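Local atomic coordinates of deacetylase EF_0837 (Enterococcus faecalis, PDB entry 2ICS), a protein that deacetylates acetyl-(R)-mandelate, though with very low efficiency in vitro, and belongs to the zinc-dependent amidohydrolases built on a TIM barrel. Residues A287-V295 with E339-N347. Numbering follows the deposited sequence.
Sequences ATTMEKLRV and EEKTLTDSN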
# COMPACT_ATOMS: atom_id res chain seq x y z
N ALA A 287 -6.84 7.33 -4.23
CA ALA A 287 -6.85 8.71 -4.73
C ALA A 287 -7.13 9.71 -3.61
O ALA A 287 -6.45 10.74 -3.50
CB ALA A 287 -7.91 8.85 -5.84
N THR A 288 -8.12 9.40 -2.78
CA THR A 288 -8.51 10.25 -1.67
C THR A 288 -7.40 10.34 -0.62
O THR A 288 -7.21 11.37 0.02
CB THR A 288 -9.80 9.73 -1.00
OG1 THR A 288 -10.86 9.74 -1.96
CG2 THR A 288 -10.20 10.59 0.18
N THR A 289 -6.68 9.24 -0.44
CA THR A 289 -5.59 9.21 0.53
C THR A 289 -4.45 10.04 -0.04
O THR A 289 -3.77 10.76 0.69
CB THR A 289 -5.12 7.76 0.77
OG1 THR A 289 -6.25 6.94 1.10
CG2 THR A 289 -4.13 7.71 1.92
N MSE A 290 -4.25 9.96 -1.35
CA MSE A 290 -3.21 10.72 -2.02
C MSE A 290 -3.50 12.23 -1.92
O MSE A 290 -2.58 13.03 -1.74
CB MSE A 290 -3.12 10.29 -3.49
CG MSE A 290 -2.68 8.83 -3.67
SE MSE A 290 -3.03 8.15 -5.46
CE MSE A 290 -1.74 9.20 -6.44
N GLU A 291 -4.77 12.60 -2.04
CA GLU A 291 -5.17 13.99 -1.95
C GLU A 291 -4.96 14.51 -0.52
O GLU A 291 -4.79 15.71 -0.31
CB GLU A 291 -6.64 14.16 -2.34
CG GLU A 291 -6.96 13.66 -3.74
CD GLU A 291 -8.44 13.57 -4.01
OE1 GLU A 291 -9.20 13.37 -3.04
OE2 GLU A 291 -8.85 13.69 -5.18
N LYS A 292 -4.96 13.61 0.45
CA LYS A 292 -4.74 14.02 1.84
C LYS A 292 -3.28 14.40 2.06
O LYS A 292 -2.98 15.37 2.74
CB LYS A 292 -5.16 12.91 2.80
CG LYS A 292 -6.68 12.71 2.86
CD LYS A 292 -7.09 11.60 3.82
CE LYS A 292 -8.61 11.42 3.80
NZ LYS A 292 -9.06 10.21 4.54
N LEU A 293 -2.36 13.64 1.47
CA LEU A 293 -0.95 13.99 1.63
C LEU A 293 -0.61 15.19 0.76
O LEU A 293 0.38 15.87 0.98
CB LEU A 293 -0.07 12.80 1.30
CG LEU A 293 -0.18 11.89 2.52
CD1 LEU A 293 -0.47 10.47 2.12
CD2 LEU A 293 1.08 12.02 3.35
N ARG A 294 -1.46 15.45 -0.23
CA ARG A 294 -1.25 16.59 -1.10
C ARG A 294 -1.58 17.83 -0.28
O ARG A 294 -0.84 18.80 -0.28
CB ARG A 294 -2.16 16.52 -2.33
CG ARG A 294 -2.16 17.79 -3.18
CD ARG A 294 -0.75 18.25 -3.51
NE ARG A 294 -0.74 19.47 -4.31
CZ ARG A 294 0.20 20.41 -4.21
NH1 ARG A 294 1.19 20.28 -3.35
NH2 ARG A 294 0.14 21.49 -4.99
N VAL A 295 -2.70 17.77 0.44
CA VAL A 295 -3.14 18.89 1.26
C VAL A 295 -2.18 19.08 2.44
O VAL A 295 -2.01 20.19 2.94
CB VAL A 295 -4.59 18.68 1.78
CG1 VAL A 295 -4.61 17.66 2.91
CG2 VAL A 295 -5.16 20.01 2.25
N GLU A 339 -10.24 21.76 -7.65
CA GLU A 339 -11.62 21.73 -7.18
C GLU A 339 -11.61 21.39 -5.70
O GLU A 339 -11.04 20.37 -5.29
CB GLU A 339 -12.43 20.70 -7.96
CG GLU A 339 -13.93 20.79 -7.73
CD GLU A 339 -14.72 19.94 -8.70
OE1 GLU A 339 -14.53 20.10 -9.93
OE2 GLU A 339 -15.55 19.12 -8.25
N GLU A 340 -12.24 22.24 -4.90
CA GLU A 340 -12.28 22.01 -3.46
C GLU A 340 -13.00 20.72 -3.10
O GLU A 340 -13.92 20.28 -3.80
CB GLU A 340 -12.93 23.21 -2.76
CG GLU A 340 -12.03 24.44 -2.79
CD GLU A 340 -12.54 25.58 -1.92
OE1 GLU A 340 -11.79 26.55 -1.74
OE2 GLU A 340 -13.69 25.50 -1.44
N LYS A 341 -12.57 20.12 -2.00
CA LYS A 341 -13.14 18.87 -1.51
C LYS A 341 -12.79 18.74 -0.04
O LYS A 341 -11.67 19.06 0.37
CB LYS A 341 -12.52 17.70 -2.29
CG LYS A 341 -12.97 16.31 -1.89
CD LYS A 341 -12.17 15.28 -2.66
CE LYS A 341 -12.60 13.86 -2.35
NZ LYS A 341 -11.76 12.86 -3.11
N THR A 342 -13.75 18.29 0.76
CA THR A 342 -13.52 18.12 2.19
C THR A 342 -12.89 16.76 2.45
O THR A 342 -13.32 15.75 1.89
CB THR A 342 -14.83 18.22 3.00
OG1 THR A 342 -15.36 19.54 2.87
CG2 THR A 342 -14.56 17.94 4.47
N LEU A 343 -11.86 16.74 3.28
CA LEU A 343 -11.16 15.50 3.60
C LEU A 343 -11.14 15.33 5.10
O LEU A 343 -10.82 16.26 5.84
CB LEU A 343 -9.73 15.54 3.06
CG LEU A 343 -9.56 15.76 1.55
CD1 LEU A 343 -8.08 15.96 1.24
CD2 LEU A 343 -10.11 14.58 0.79
N THR A 344 -11.48 14.13 5.56
CA THR A 344 -11.52 13.82 6.98
C THR A 344 -10.56 12.69 7.30
O THR A 344 -10.52 11.69 6.59
CB THR A 344 -12.94 13.39 7.41
OG1 THR A 344 -13.90 14.30 6.87
CG2 THR A 344 -13.06 13.35 8.92
N ASP A 345 -9.79 12.82 8.37
CA ASP A 345 -8.86 11.76 8.72
C ASP A 345 -9.52 10.77 9.67
O ASP A 345 -10.73 10.81 9.87
CB ASP A 345 -7.57 12.31 9.34
CG ASP A 345 -7.81 13.06 10.64
OD1 ASP A 345 -8.89 12.91 11.24
OD2 ASP A 345 -6.88 13.78 11.06
N SER A 346 -8.72 9.88 10.25
CA SER A 346 -9.21 8.85 11.15
C SER A 346 -9.69 9.37 12.50
O SER A 346 -10.41 8.68 13.22
CB SER A 346 -8.12 7.80 11.40
OG SER A 346 -7.65 7.25 10.18
N ASN A 347 -9.29 10.59 12.85
CA ASN A 347 -9.67 11.17 14.13
C ASN A 347 -10.61 12.37 14.04
O ASN A 347 -10.74 13.13 15.00
CB ASN A 347 -8.40 11.55 14.90
CG ASN A 347 -7.52 10.35 15.20
OD1 ASN A 347 -6.33 10.35 14.90
ND2 ASN A 347 -8.11 9.31 15.78
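A long β-strand that runs from the small β-domain along the outside of the TIM barrel carries Leu343, which packs against an outer helix of the barrel, on Thr288, Glu291 and Lys292. Helix 287-295 lies almost square across strand 339-344, at 93° with the axes 9.3 Å apart. Leu343 straddles the helix surface with its two methyls: CD1 touches the backbone O of Glu291 at 3.6 Å and also meets Lys292 CG, while CD2 sits 4.0 Å from Thr288 CG2. Phe253 of helix 253-261 adds an aromatic wall to Lys292 and Leu343.

A lysine works on each flank of this apolar patch, one from each segment. From the strand, Lys341 extends toward the helix, its CG anti to the backbone N (chi1 178°), and crosses Glu291 at about a right angle. Its NZ forms a salt bridge of 2.6 Å to Glu291 OE1, on the syn lone pair, and a weak hydrogen bond to Thr288 OG1, whose stronger partner is Asp285. Glu291 OE2 accepts from the backbone N of Ile357, so the carboxylate ties the helix to strand 350-364 as well and is held at both oxygens. From the helix, the extended chain of Lys292 runs past Leu343, touching it by CG, and delivers NZ to Thr344 O at 2.9 Å, with the donor tilted 32° from the carbonyl plane; the same ammonium is held more strongly by Pro282 O. Just beyond, Asp345 OD1 accepts from Asn347 N, forming an Asx turn as the chain leaves the strand, and also from the backbone N of Leu349.

The setting is the two-domain amidohydrolase fold, a metal-binding TIM barrel beside a small β-domain; in this protein strand 331-344 joins the two by packing on the barrel's outer helix.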